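PDB 4MRU: SusD homolog from Bacteroides thetaiotaomicron, which probably binds mucin O-glycan sugars at the outer membrane surface, as a SusD-like lipoprotein, and also binds a magnesium ion. Local coordinates for residues L358-H363 and E369-S374; D350-G355 and E413-Q418; N269-P274 and A394-K399. All blocks are in the same frame, centred on the assembly; numbering follows the deposited sequence.

Interactions 1 and 2 are buried throughout, and interaction 3 is buried apart from the partly exposed T397. All lie on the same side of the chain's centre, interaction 2 about 17 Å from it and interactions 1 and 3 about 21 Å, measured centre to centre. Interactions 1 and 2 share helix 348-363, which offers F360 to one partner and Y352 to another. Each contact turns on a tyrosine, but the chemistry differs. Interaction 1 is aromatic packing beside a magnesium site, interaction 2 packs a ring between nearly parallel helices, and interaction 3, between a helix end and a loop, adds a hydrogen bond to a CH-pi contact. Residues 394-399 touch both other contacts, through Y352 and R414 and through Y371.

Interaction 1 (L358-H363 and E369-S374); sequences LSFEEH and EDYLNS. With MG (magnesium ion), chain C.
F360 and Y371 meet across a helix-loop-helix connection, where helix 348-363 ends and the short helix 368-371 folds back beside it in the TPR-like SusD fold. Y371 carries the contact. Its CG lies anti to the backbone N (chi1 176°), a torsion that swings the ring out from the short helix to F360. Its CB is already 3.9 Å from F360 CZ, and CG is the nearest atom, 3.6 Å from that same CZ. Further along, CD2 meets both leading atoms of F360, 3.7 Å from CZ and 3.9 Å from CE1, and CE2 still touches CE1. F360 thus comes over one face of the tyrosine ring, offset toward its rim. With the planes at 56° and the centroids 5.1 Å apart, the pair is neither a parallel stack nor an edge-to-face one. At the tip, Y371 OH accepts a hydrogen bond from Q418 NE2 of helix 408-423. A leucine in place of Y371 would probably leave F360 without the flat face it packs on and strip Q418 NE2 of its acceptor. Just beyond, a type I turn from Y371 to S374 carries N373, whose OD1 joins five waters round the magnesium ion in an octahedral shell. N373 ND2 donates to one of these waters at 3.0 Å.

Interaction 2 (D350-G355 and E413-Q418); sequences DFYETG and ERIITQ
Y352 of helix 348-363 reaches across to R414, I415 and Q418 of helix 408-423, joining two nearly parallel helices of the TPR-like, largely helical SusD fold. The short axes run at 22° to each other and come within 10.4 Å, and the CA atoms of Y352 and I415 lie 6.2 Å apart. Helix 350-355 contributes this one side chain, so the contact is a single ring laid against one turn of the partner.

Van der Waals contacts of aliphatic carbons with the ring and its hydroxyl form the bulk. The apolar pair is Y352 CD1 and I415 CG1, 3.8 Å apart near the base of the ring. Q418 CG comes to 3.4 Å from Y352 OH and also meets CE1, while R414 CD is 3.7 Å from Y352 OH. The R414 chi1 of 55° carries CG, and CD beyond it, alongside the phenol tip; the bend at chi3 then sets the direction of NE and the guanidinium.

Flat groups meet almost at right angles. The tyrosine plane stands 84° from the guanidinium, whose edge is turned to Y352 OH, and is nearly perpendicular to the Q418 amide. R414 O lies at the ring's edge, 3.5 Å from Y352 CE1.

Polar ends find partners beyond the two segments. Y352 OH donates a hydrogen bond to V398 O, which helps to hold the ring's far end. R414 NE donates to T397 O, tying helix 408-423 to the preceding loop, whereas the salt bridge from NH1 to E410 stays within that helix. Q418 OE1 accepts from R275 NH2, and NE2 turns to Y371 OH. Within the turn, E413 O accepts twice, from T417 N and from T417 OG1 at 2.7 Å, the two donors arriving from opposite faces of its carbonyl plane.

Interaction 3 (N269-P274 and A394-K399); sequences NGYADP and ANITVK. With EDO (1,2-ethanediol), chain L; EDO (1,2-ethanediol), chain I.
Y271, just past the end of helix 262-270, lays its ring against V398 and sends its hydroxyl to the backbone of I396, fastening a helix end to the loop 394-399. The two contacts use different parts of the ring. V398 CG2 stands over the centre of one face, 3.8 Å from the centroid and only 5° off the ring normal, the geometry of a CH-pi contact. It is therefore nearly equidistant from all six ring atoms, the nearest being CD2. V398 CG1 is the branch anti to the backbone N (chi1 180°), which leaves CG2 beside that N and facing the tyrosine.

I396 O instead lies at the ring's edge, in its plane, and takes a short hydrogen bond of 2.6 Å from Y271 OH. The hydroxyl lies 49° out of the I396 carbonyl plane, so the bond does not follow a lone-pair direction. I396 CG2 comes to 3.4 Å from Y271 OH as well, giving the phenol tip an apolar neighbour beside its acceptor. Y271 OH also accepts from a water, 3.0 Å away, and that water makes a weak bond to T397 O. Y271 OH thus both gives and receives, which restrains the group within a buried setting.

Y271 lies at the end of helix 262-270, where the next residue, A272, with positive phi, closes a Schellman motif.

Around this junction, I396 rests on E410, E413 and R414 of helix 408-423 and on Y267 of helix 262-270. V398 packs on Q418 of helix 408-423 and on Y371 of helix 368-371, which Y271 touches too. The loop is thus wedged among three helices.

Interaction 1 (L358-H363 and E369-S374)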
ATOM      1  N   LEU A 358      -2.368   5.421  18.148  1.00 18.50           N
ATOM      2  CA  LEU A 358      -2.711   4.067  17.767  1.00 20.10           C
ATOM      3  C   LEU A 358      -1.539   3.344  17.132  1.00 18.63           C
ATOM      4  O   LEU A 358      -1.351   2.167  17.398  1.00 20.27           O
ATOM      5  CB  LEU A 358      -3.885   4.049  16.784  1.00 17.90           C
ATOM      6  CG  LEU A 358      -5.231   4.378  17.402  1.00 20.77           C
ATOM      7  CD1 LEU A 358      -6.269   4.654  16.329  1.00 19.33           C
ATOM      8  CD2 LEU A 358      -5.706   3.262  18.312  1.00 21.45           C
ATOM      9  N   SER A 359      -0.794   4.010  16.252  1.00 20.52           N
ATOM     10  CA  SER A 359       0.383   3.356  15.666  1.00 19.12           C
ATOM     11  C   SER A 359       1.429   3.046  16.747  1.00 20.25           C
ATOM     12  O   SER A 359       2.000   1.979  16.750  1.00 17.57           O
ATOM     13  CB  SER A 359       0.986   4.199  14.557  1.00 19.17           C
ATOM     14  OG  SER A 359       2.214   3.699  14.119  1.00 17.40           O
ATOM     15  N   PHE A 360       1.744   3.997  17.620  1.00 16.45           N
ATOM     16  CA  PHE A 360       2.658   3.677  18.740  1.00 19.17           C
ATOM     17  C   PHE A 360       2.161   2.484  19.557  1.00 21.21           C
ATOM     18  O   PHE A 360       2.933   1.546  19.905  1.00 20.77           O
ATOM     19  CB  PHE A 360       2.842   4.881  19.703  1.00 19.08           C
ATOM     20  CG  PHE A 360       3.858   5.899  19.242  1.00 19.17           C
ATOM     21  CD1 PHE A 360       3.757   6.493  17.993  1.00 18.90           C
ATOM     22  CD2 PHE A 360       4.933   6.270  20.083  1.00 19.83           C
ATOM     23  CE1 PHE A 360       4.651   7.463  17.608  1.00 18.02           C
ATOM     24  CE2 PHE A 360       5.832   7.251  19.687  1.00 20.05           C
ATOM     25  CZ  PHE A 360       5.716   7.818  18.440  1.00 17.56           C
ATOM     26  N   GLU A 361       0.884   2.509  19.882  1.00 21.85           N
ATOM     27  CA  GLU A 361       0.308   1.443  20.675  1.00 20.61           C
ATOM     28  C   GLU A 361       0.455   0.103  19.919  1.00 19.26           C
ATOM     29  O   GLU A 361       0.828  -0.905  20.525  1.00 20.61           O
ATOM     30  CB  GLU A 361      -1.157   1.742  21.018  1.00 23.72           C
ATOM     31  CG  GLU A 361      -1.871   0.583  21.740  1.00 29.15           C
ATOM     32  CD  GLU A 361      -3.376   0.797  21.914  1.00 33.04           C
ATOM     33  OE1 GLU A 361      -3.784   1.445  22.896  1.00 35.38           O
ATOM     34  OE2 GLU A 361      -4.155   0.346  21.057  1.00 30.03           O
ATOM     35  N   GLU A 362       0.204   0.091  18.602  1.00 22.26           N
ATOM     36  CA  GLU A 362       0.293  -1.131  17.753  1.00 21.85           C
ATOM     37  C   GLU A 362       1.657  -1.784  17.893  1.00 22.00           C
ATOM     38  O   GLU A 362       1.779  -3.003  17.911  1.00 23.45           O
ATOM     39  CB  GLU A 362      -0.009  -0.772  16.284  1.00 23.07           C
ATOM     40  CG  GLU A 362      -0.048  -1.911  15.249  1.00 24.54           C
ATOM     41  CD  GLU A 362       0.004  -1.401  13.788  1.00 29.87           C
ATOM     42  OE1 GLU A 362      -0.398  -0.206  13.493  1.00 25.99           O
ATOM     43  OE2 GLU A 362       0.406  -2.224  12.911  1.00 23.62           O
ATOM     44  N   HIS A 363       2.690  -0.967  17.981  1.00 19.33           N
ATOM     45  CA  HIS A 363       4.065  -1.461  18.036  1.00 21.78           C
ATOM     46  C   HIS A 363       4.654  -1.521  19.446  1.00 22.70           C
ATOM     47  O   HIS A 363       5.825  -1.853  19.610  1.00 21.56           O
ATOM     48  CB  HIS A 363       4.917  -0.577  17.172  1.00 22.38           C
ATOM     49  CG  HIS A 363       4.506  -0.613  15.735  1.00 22.88           C
ATOM     50  ND1 HIS A 363       4.810  -1.673  14.917  1.00 25.59           N
ATOM     51  CD2 HIS A 363       3.749   0.229  14.997  1.00 22.71           C
ATOM     52  CE1 HIS A 363       4.292  -1.465  13.721  1.00 30.36           C
ATOM     53  NE2 HIS A 363       3.622  -0.324  13.746  1.00 25.06           N
ATOM     54  N   GLU A 369       2.747  11.135  23.116  1.00 22.09           N
ATOM     55  CA  GLU A 369       2.236  12.465  23.444  1.00 27.92           C
ATOM     56  C   GLU A 369       3.336  13.507  23.264  1.00 27.20           C
ATOM     57  O   GLU A 369       3.067  14.527  22.684  1.00 22.38           O
ATOM     58  CB  GLU A 369       1.633  12.513  24.860  1.00 30.05           C
ATOM     59  CG  GLU A 369       0.340  11.683  25.006  1.00 35.69           C
ATOM     60  CD  GLU A 369      -0.953  12.386  24.571  1.00 50.04           C
ATOM     61  OE1 GLU A 369      -0.889  13.393  23.825  1.00 49.16           O
ATOM     62  OE2 GLU A 369      -2.059  11.907  24.959  1.00 56.22           O
ATOM     63  N   ASP A 370       4.565  13.254  23.757  1.00 26.84           N
ATOM     64  CA  ASP A 370       5.683  14.176  23.491  1.00 25.25           C
ATOM     65  C   ASP A 370       6.056  14.269  21.985  1.00 24.49           C
ATOM     66  O   ASP A 370       6.352  15.330  21.487  1.00 21.81           O
ATOM     67  CB  ASP A 370       6.935  13.792  24.276  1.00 31.93           C
ATOM     68  CG  ASP A 370       6.844  14.171  25.741  1.00 49.30           C
ATOM     69  OD1 ASP A 370       6.024  15.053  26.081  1.00 51.28           O
ATOM     70  OD2 ASP A 370       7.604  13.593  26.548  1.00 43.48           O
ATOM     71  N   TYR A 371       6.067  13.139  21.291  1.00 21.14           N
ATOM     72  CA  TYR A 371       6.361  13.066  19.856  1.00 20.19           C
ATOM     73  C   TYR A 371       5.405  13.968  19.055  1.00 17.44           C
ATOM     74  O   TYR A 371       5.796  14.685  18.158  1.00 17.29           O
ATOM     75  CB  TYR A 371       6.255  11.604  19.391  1.00 19.52           C
ATOM     76  CG  TYR A 371       6.442  11.343  17.899  1.00 20.22           C
ATOM     77  CD1 TYR A 371       7.713  11.111  17.375  1.00 19.46           C
ATOM     78  CD2 TYR A 371       5.367  11.277  17.046  1.00 19.90           C
ATOM     79  CE1 TYR A 371       7.917  10.856  16.048  1.00 20.51           C
ATOM     80  CE2 TYR A 371       5.549  10.983  15.674  1.00 20.03           C
ATOM     81  CZ  TYR A 371       6.819  10.751  15.193  1.00 19.17           C
ATOM     82  OH  TYR A 371       7.002  10.472  13.853  1.00 21.95           O
ATOM     83  N   LEU A 372       4.163  13.996  19.472  1.00 20.68           N
ATOM     84  CA  LEU A 372       3.135  14.810  18.805  1.00 19.00           C
ATOM     85  C   LEU A 372       3.372  16.319  18.907  1.00 20.28           C
ATOM     86  O   LEU A 372       2.778  17.070  18.159  1.00 22.90           O
ATOM     87  CB  LEU A 372       1.751  14.463  19.388  1.00 19.99           C
ATOM     88  CG  LEU A 372       1.078  13.213  18.823  1.00 19.95           C
ATOM     89  CD1 LEU A 372      -0.149  12.906  19.643  1.00 20.07           C
ATOM     90  CD2 LEU A 372       0.737  13.433  17.379  1.00 20.58           C
ATOM     91  N   ASN A 373       4.250  16.760  19.795  1.00 22.13           N
ATOM     92  CA  ASN A 373       4.629  18.150  19.837  1.00 21.68           C
ATOM     93  C   ASN A 373       5.974  18.442  19.232  1.00 22.92           C
ATOM     94  O   ASN A 373       6.525  19.530  19.425  1.00 20.92           O
ATOM     95  CB  ASN A 373       4.616  18.613  21.288  1.00 22.37           C
ATOM     96  CG  ASN A 373       3.210  18.668  21.836  1.00 21.46           C
ATOM     97  OD1 ASN A 373       2.296  19.142  21.197  1.00 21.20           O
ATOM     98  ND2 ASN A 373       3.037  18.136  23.044  1.00 23.12           N
ATOM     99  N   SER A 374       6.535  17.475  18.513  1.00 23.18           N
ATOM    100  CA  SER A 374       7.860  17.633  17.955  1.00 24.06           C
ATOM    101  C   SER A 374       7.850  18.666  16.841  1.00 20.05           C
ATOM    102  O   SER A 374       6.927  18.698  16.000  1.00 20.01           O
ATOM    103  CB  SER A 374       8.383  16.294  17.400  1.00 27.37           C
ATOM    104  OG  SER A 374       9.588  16.482  16.683  1.00 24.14           O
TER
HETATM  105 MG    MG C 601       0.183  19.550  21.294  1.00 24.28          MG
HETATM  106  O   HOH W   1       0.265  19.231  23.385  1.00 24.17           O
HETATM  107  O   HOH W   2       0.689  21.650  21.452  1.00 21.70           O
HETATM  108  O   HOH W   3       0.029  19.708  19.219  1.00 20.29           O
HETATM  109  O   HOH W   4      -1.910  19.959  21.470  1.00 18.24           O
HETATM  110  O   HOH W   5      -0.227  17.502  21.040  1.00 19.32           O

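Interaction 2 (D350-G355 and E413-Q418)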
ATOM      1  N   ASP A 350      -7.683  15.873  16.167  1.00 19.89           N
ATOM      2  CA  ASP A 350      -7.909  14.755  17.066  1.00 21.37           C
ATOM      3  C   ASP A 350      -7.699  13.400  16.372  1.00 20.18           C
ATOM      4  O   ASP A 350      -7.085  12.506  16.940  1.00 17.56           O
ATOM      5  CB  ASP A 350      -9.293  14.851  17.690  1.00 21.50           C
ATOM      6  CG  ASP A 350      -9.398  16.064  18.601  1.00 26.91           C
ATOM      7  OD1 ASP A 350      -8.333  16.530  19.079  1.00 29.29           O
ATOM      8  OD2 ASP A 350     -10.508  16.564  18.814  1.00 27.53           O
ATOM      9  N   PHE A 351      -8.206  13.265  15.151  1.00 19.28           N
ATOM     10  CA  PHE A 351      -7.970  12.028  14.380  1.00 20.41           C
ATOM     11  C   PHE A 351      -6.496  11.839  14.075  1.00 19.54           C
ATOM     12  O   PHE A 351      -5.996  10.725  14.133  1.00 19.41           O
ATOM     13  CB  PHE A 351      -8.764  12.024  13.079  1.00 19.74           C
ATOM     14  CG  PHE A 351     -10.245  11.767  13.278  1.00 18.89           C
ATOM     15  CD1 PHE A 351     -10.680  10.645  13.971  1.00 18.64           C
ATOM     16  CD2 PHE A 351     -11.186  12.642  12.783  1.00 19.51           C
ATOM     17  CE1 PHE A 351     -12.039  10.390  14.157  1.00 20.25           C
ATOM     18  CE2 PHE A 351     -12.557  12.408  12.974  1.00 21.20           C
ATOM     19  CZ  PHE A 351     -12.986  11.285  13.678  1.00 21.14           C
ATOM     20  N   TYR A 352      -5.814  12.931  13.732  1.00 19.86           N
ATOM     21  CA  TYR A 352      -4.395  12.873  13.463  1.00 19.72           C
ATOM     22  C   TYR A 352      -3.650  12.377  14.689  1.00 19.66           C
ATOM     23  O   TYR A 352      -2.835  11.438  14.611  1.00 18.79           O
ATOM     24  CB  TYR A 352      -3.872  14.260  13.039  1.00 20.13           C
ATOM     25  CG  TYR A 352      -2.360  14.389  12.921  1.00 18.47           C
ATOM     26  CD1 TYR A 352      -1.666  13.834  11.843  1.00 19.29           C
ATOM     27  CD2 TYR A 352      -1.636  15.082  13.863  1.00 18.63           C
ATOM     28  CE1 TYR A 352      -0.305  13.963  11.733  1.00 17.51           C
ATOM     29  CE2 TYR A 352      -0.280  15.245  13.747  1.00 18.42           C
ATOM     30  CZ  TYR A 352       0.385  14.675  12.684  1.00 16.97           C
ATOM     31  OH  TYR A 352       1.725  14.862  12.599  1.00 17.57           O
ATOM     32  N   GLU A 353      -3.936  12.985  15.823  1.00 20.05           N
ATOM     33  CA  GLU A 353      -3.227  12.618  17.056  1.00 20.06           C
ATOM     34  C   GLU A 353      -3.553  11.198  17.468  1.00 21.25           C
ATOM     35  O   GLU A 353      -2.658  10.460  17.888  1.00 18.41           O
ATOM     36  CB  GLU A 353      -3.543  13.611  18.162  1.00 22.70           C
ATOM     37  CG  GLU A 353      -2.933  14.941  17.850  1.00 20.53           C
ATOM     38  CD  GLU A 353      -2.736  15.845  19.059  1.00 25.80           C
ATOM     39  OE1 GLU A 353      -3.536  15.795  20.034  1.00 22.52           O
ATOM     40  OE2 GLU A 353      -1.758  16.613  19.005  1.00 22.60           O
ATOM     41  N   THR A 354      -4.824  10.820  17.320  1.00 20.08           N
ATOM     42  CA  THR A 354      -5.258   9.460  17.583  1.00 21.20           C
ATOM     43  C   THR A 354      -4.574   8.437  16.643  1.00 19.26           C
ATOM     44  O   THR A 354      -4.165   7.381  17.082  1.00 20.89           O
ATOM     45  CB  THR A 354      -6.795   9.375  17.465  1.00 23.04           C
ATOM     46  OG1 THR A 354      -7.362  10.177  18.485  1.00 22.02           O
ATOM     47  CG2 THR A 354      -7.274   7.954  17.573  1.00 22.61           C
ATOM     48  N   GLY A 355      -4.367   8.788  15.391  1.00 19.13           N
ATOM     49  CA  GLY A 355      -3.680   7.911  14.471  1.00 19.98           C
ATOM     50  C   GLY A 355      -2.260   7.641  14.902  1.00 20.60           C
ATOM     51  O   GLY A 355      -1.796   6.511  14.852  1.00 20.50           O
ATOM     52  N   GLU A 413       0.042  17.204   4.461  1.00 16.73           N
ATOM     53  CA  GLU A 413       1.374  16.656   4.367  1.00 18.37           C
ATOM     54  C   GLU A 413       1.754  15.869   5.643  1.00 19.63           C
ATOM     55  O   GLU A 413       2.259  14.756   5.531  1.00 18.30           O
ATOM     56  CB  GLU A 413       2.400  17.750   4.067  1.00 18.93           C
ATOM     57  CG  GLU A 413       3.827  17.213   3.936  1.00 21.18           C
ATOM     58  CD  GLU A 413       4.842  18.253   3.576  1.00 25.43           C
ATOM     59  OE1 GLU A 413       4.501  19.490   3.588  1.00 25.81           O
ATOM     60  OE2 GLU A 413       6.016  17.834   3.328  1.00 25.28           O
ATOM     61  N   ARG A 414       1.490  16.412   6.829  1.00 16.88           N
ATOM     62  CA  ARG A 414       1.804  15.666   8.063  1.00 18.20           C
ATOM     63  C   ARG A 414       0.838  14.474   8.261  1.00 16.89           C
ATOM     64  O   ARG A 414       1.289  13.433   8.698  1.00 18.82           O
ATOM     65  CB  ARG A 414       1.899  16.570   9.320  1.00 22.92           C
ATOM     66  CG  ARG A 414       0.726  17.450   9.651  1.00 21.84           C
ATOM     67  CD  ARG A 414       0.942  18.097  11.018  1.00 22.77           C
ATOM     68  NE  ARG A 414       2.212  18.804  11.070  1.00 20.36           N
ATOM     69  CZ  ARG A 414       2.412  20.032  10.589  1.00 23.51           C
ATOM     70  NH1 ARG A 414       1.428  20.703   9.995  1.00 20.75           N
ATOM     71  NH2 ARG A 414       3.599  20.579  10.654  1.00 20.64           N
ATOM     72  N   ILE A 415      -0.453  14.610   7.929  1.00 16.73           N
ATOM     73  CA  ILE A 415      -1.363  13.473   8.032  1.00 15.67           C
ATOM     74  C   ILE A 415      -0.816  12.313   7.173  1.00 17.41           C
ATOM     75  O   ILE A 415      -0.686  11.198   7.624  1.00 15.96           O
ATOM     76  CB  ILE A 415      -2.787  13.834   7.597  1.00 18.77           C
ATOM     77  CG1 ILE A 415      -3.428  14.798   8.605  1.00 20.22           C
ATOM     78  CG2 ILE A 415      -3.625  12.570   7.397  1.00 20.50           C
ATOM     79  CD1 ILE A 415      -4.693  15.425   8.122  1.00 18.12           C
ATOM     80  N   ILE A 416      -0.442  12.593   5.938  1.00 16.15           N
ATOM     81  CA  ILE A 416      -0.033  11.547   5.040  1.00 16.55           C
ATOM     82  C   ILE A 416       1.357  11.042   5.406  1.00 15.71           C
ATOM     83  O   ILE A 416       1.660   9.822   5.325  1.00 18.01           O
ATOM     84  CB  ILE A 416      -0.050  12.035   3.575  1.00 15.56           C
ATOM     85  CG1 ILE A 416      -1.467  12.409   3.102  1.00 18.24           C
ATOM     86  CG2 ILE A 416       0.537  10.966   2.661  1.00 17.72           C
ATOM     87  CD1 ILE A 416      -2.514  11.302   3.140  1.00 20.14           C
ATOM     88  N   THR A 417       2.221  11.940   5.845  1.00 16.04           N
ATOM     89  CA  THR A 417       3.568  11.511   6.304  1.00 15.77           C
ATOM     90  C   THR A 417       3.465  10.548   7.479  1.00 17.43           C
ATOM     91  O   THR A 417       4.109   9.491   7.506  1.00 20.07           O
ATOM     92  CB  THR A 417       4.427  12.709   6.678  1.00 15.78           C
ATOM     93  OG1 THR A 417       4.682  13.480   5.501  1.00 19.24           O
ATOM     94  CG2 THR A 417       5.775  12.271   7.250  1.00 15.22           C
ATOM     95  N   GLN A 418       2.655  10.913   8.464  1.00 17.16           N
ATOM     96  CA  GLN A 418       2.447  10.021   9.625  1.00 16.94           C
ATOM     97  C   GLN A 418       1.749   8.703   9.246  1.00 16.69           C
ATOM     98  O   GLN A 418       2.085   7.638   9.751  1.00 15.67           O
ATOM     99  CB  GLN A 418       1.717  10.781  10.725  1.00 16.59           C
ATOM    100  CG  GLN A 418       2.644  11.778  11.405  1.00 18.28           C
ATOM    101  CD  GLN A 418       3.824  11.086  12.080  1.00 19.27           C
ATOM    102  OE1 GLN A 418       3.677  10.045  12.773  1.00 19.51           O
ATOM    103  NE2 GLN A 418       4.952  11.718  12.014  1.00 19.13           N
TER

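Interaction 3 (N269-P274 and A394-K399)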
ATOM      1  N   ASN A 269      14.648   9.163  11.719  1.00 17.02           N
ATOM      2  CA  ASN A 269      15.807   9.681  12.487  1.00 22.05           C
ATOM      3  C   ASN A 269      15.662  11.177  12.812  1.00 25.51           C
ATOM      4  O   ASN A 269      15.994  11.605  13.904  1.00 21.66           O
ATOM      5  CB  ASN A 269      17.142   9.463  11.785  1.00 21.75           C
ATOM      6  CG  ASN A 269      17.655   8.044  11.911  1.00 23.28           C
ATOM      7  OD1 ASN A 269      17.105   7.188  12.633  1.00 22.77           O
ATOM      8  ND2 ASN A 269      18.724   7.788  11.228  1.00 24.02           N
ATOM      9  N   GLY A 270      15.191  11.968  11.847  1.00 22.93           N
ATOM     10  CA  GLY A 270      14.950  13.402  12.091  1.00 22.54           C
ATOM     11  C   GLY A 270      13.977  13.612  13.253  1.00 22.88           C
ATOM     12  O   GLY A 270      14.164  14.479  14.083  1.00 21.10           O
ATOM     13  N   TYR A 271      12.921  12.804  13.297  1.00 20.81           N
ATOM     14  CA  TYR A 271      11.907  12.900  14.335  1.00 20.77           C
ATOM     15  C   TYR A 271      12.289  12.160  15.594  1.00 21.03           C
ATOM     16  O   TYR A 271      11.523  12.175  16.562  1.00 22.97           O
ATOM     17  CB  TYR A 271      10.578  12.329  13.828  1.00 19.73           C
ATOM     18  CG  TYR A 271       9.913  12.996  12.630  1.00 19.95           C
ATOM     19  CD1 TYR A 271      10.123  14.331  12.311  1.00 19.67           C
ATOM     20  CD2 TYR A 271       9.003  12.283  11.854  1.00 21.04           C
ATOM     21  CE1 TYR A 271       9.454  14.939  11.247  1.00 20.94           C
ATOM     22  CE2 TYR A 271       8.321  12.878  10.793  1.00 21.85           C
ATOM     23  CZ  TYR A 271       8.562  14.204  10.494  1.00 21.54           C
ATOM     24  OH  TYR A 271       7.885  14.780   9.459  1.00 20.60           O
ATOM     25  N   ALA A 272      13.434  11.481  15.604  1.00 21.80           N
ATOM     26  CA  ALA A 272      13.842  10.679  16.735  1.00 23.56           C
ATOM     27  C   ALA A 272      12.689   9.733  17.173  1.00 24.62           C
ATOM     28  O   ALA A 272      12.358   9.569  18.341  1.00 23.47           O
ATOM     29  CB  ALA A 272      14.328  11.574  17.876  1.00 27.63           C
ATOM     30  N   ASP A 273      12.122   9.056  16.196  1.00 23.15           N
ATOM     31  CA  ASP A 273      10.856   8.347  16.350  1.00 21.53           C
ATOM     32  C   ASP A 273      11.078   7.116  17.223  1.00 18.19           C
ATOM     33  O   ASP A 273      11.872   6.214  16.859  1.00 21.00           O
ATOM     34  CB  ASP A 273      10.347   7.992  14.949  1.00 20.31           C
ATOM     35  CG  ASP A 273       8.918   7.541  14.920  1.00 21.68           C
ATOM     36  OD1 ASP A 273       8.513   6.733  15.746  1.00 20.46           O
ATOM     37  OD2 ASP A 273       8.218   7.986  13.983  1.00 21.77           O
ATOM     38  N   PRO A 274      10.367   7.017  18.372  1.00 21.22           N
ATOM     39  CA  PRO A 274      10.518   5.815  19.186  1.00 22.76           C
ATOM     40  C   PRO A 274      10.117   4.484  18.499  1.00 21.24           C
ATOM     41  O   PRO A 274      10.463   3.433  19.008  1.00 26.68           O
ATOM     42  CB  PRO A 274       9.579   6.081  20.391  1.00 25.33           C
ATOM     43  CG  PRO A 274       9.438   7.568  20.443  1.00 24.48           C
ATOM     44  CD  PRO A 274       9.465   8.011  18.994  1.00 23.50           C
ATOM     45  N   ALA A 394      12.211  16.836   3.044  1.00 24.37           N
ATOM     46  CA  ALA A 394      11.071  17.670   3.464  1.00 21.07           C
ATOM     47  C   ALA A 394      11.388  18.430   4.714  1.00 21.30           C
ATOM     48  O   ALA A 394      12.342  18.094   5.438  1.00 21.69           O
ATOM     49  CB  ALA A 394       9.840  16.790   3.687  1.00 21.62           C
ATOM     50  N   ASN A 395      10.571  19.426   5.031  1.00 21.78           N
ATOM     51  CA  ASN A 395      10.727  20.105   6.314  1.00 24.22           C
ATOM     52  C   ASN A 395       9.510  19.918   7.226  1.00 24.38           C
ATOM     53  O   ASN A 395       9.499  20.428   8.321  1.00 23.46           O
ATOM     54  CB  ASN A 395      11.054  21.578   6.097  1.00 29.36           C
ATOM     55  CG  ASN A 395       9.883  22.376   5.590  1.00 33.05           C
ATOM     56  OD1 ASN A 395       8.815  21.850   5.248  1.00 37.09           O
ATOM     57  ND2 ASN A 395      10.067  23.680   5.573  1.00 44.95           N
ATOM     58  N   ILE A 396       8.552  19.106   6.804  1.00 19.48           N
ATOM     59  CA  ILE A 396       7.338  18.837   7.572  1.00 20.63           C
ATOM     60  C   ILE A 396       7.629  18.287   8.972  1.00 17.93           C
ATOM     61  O   ILE A 396       8.383  17.347   9.153  1.00 22.32           O
ATOM     62  CB  ILE A 396       6.361  17.871   6.829  1.00 20.27           C
ATOM     63  CG1 ILE A 396       4.966  17.810   7.511  1.00 19.56           C
ATOM     64  CG2 ILE A 396       6.943  16.470   6.693  1.00 19.62           C
ATOM     65  CD1 ILE A 396       4.204  19.116   7.473  1.00 22.05           C
ATOM     66  N   THR A 397       7.003  18.896   9.968  1.00 20.62           N
ATOM     67  CA  THR A 397       7.144  18.449  11.348  1.00 18.23           C
ATOM     68  C   THR A 397       5.944  17.689  11.794  1.00 20.70           C
ATOM     69  O   THR A 397       4.884  17.690  11.136  1.00 20.27           O
ATOM     70  CB  THR A 397       7.312  19.652  12.278  1.00 23.46           C
ATOM     71  OG1 THR A 397       6.143  20.439  12.206  1.00 22.53           O
ATOM     72  CG2 THR A 397       8.526  20.528  11.879  1.00 25.75           C
ATOM     73  N   VAL A 398       6.068  17.048  12.944  1.00 17.73           N
ATOM     74  CA  VAL A 398       4.943  16.270  13.500  1.00 18.98           C
ATOM     75  C   VAL A 398       3.849  17.147  14.107  1.00 19.77           C
ATOM     76  O   VAL A 398       2.655  16.887  13.918  1.00 19.36           O
ATOM     77  CB  VAL A 398       5.397  15.295  14.591  1.00 18.67           C
ATOM     78  CG1 VAL A 398       4.199  14.517  15.132  1.00 17.84           C
ATOM     79  CG2 VAL A 398       6.456  14.335  14.050  1.00 22.46           C
ATOM     80  N   LYS A 399       4.251  18.203  14.790  1.00 18.67           N
ATOM     81  CA  LYS A 399       3.286  19.020  15.534  1.00 19.83           C
ATOM     82  C   LYS A 399       2.214  19.654  14.619  1.00 18.36           C
ATOM     83  O   LYS A 399       2.517  20.341  13.640  1.00 20.22           O
ATOM     84  CB  LYS A 399       4.011  20.093  16.356  1.00 20.17           C
ATOM     85  CG  LYS A 399       3.124  20.919  17.303  1.00 23.21           C
ATOM     86  CD  LYS A 399       3.945  21.909  18.113  1.00 23.08           C
ATOM     87  CE  LYS A 399       3.134  22.666  19.156  1.00 24.95           C
ATOM     88  NZ  LYS A 399       2.095  23.505  18.490  1.00 26.69           N
TER
HETATM   89  C1  EDO L 610       3.791  25.217  15.530  1.00 35.75           C
HETATM   90  O1  EDO L 610       2.561  24.466  15.689  1.00 29.28           O
HETATM   91  C2  EDO L 610       4.071  26.194  16.670  1.00 42.79           C
HETATM   92  O2  EDO L 610       4.052  25.564  17.970  1.00 36.47           O
HETATM   93  C1  EDO I 607      19.262  10.407   8.573  1.00 35.54           C
HETATM   94  O1  EDO I 607      20.004  10.108   9.770  1.00 34.82           O
HETATM   95  C2  EDO I 607      19.884   9.737   7.348  1.00 39.97           C
HETATM   96  O2  EDO I 607      21.273  10.110   7.086  1.00 32.10           O
HETATM   97  O   HOH W   6       5.034  14.424  10.261  1.00 20.26           O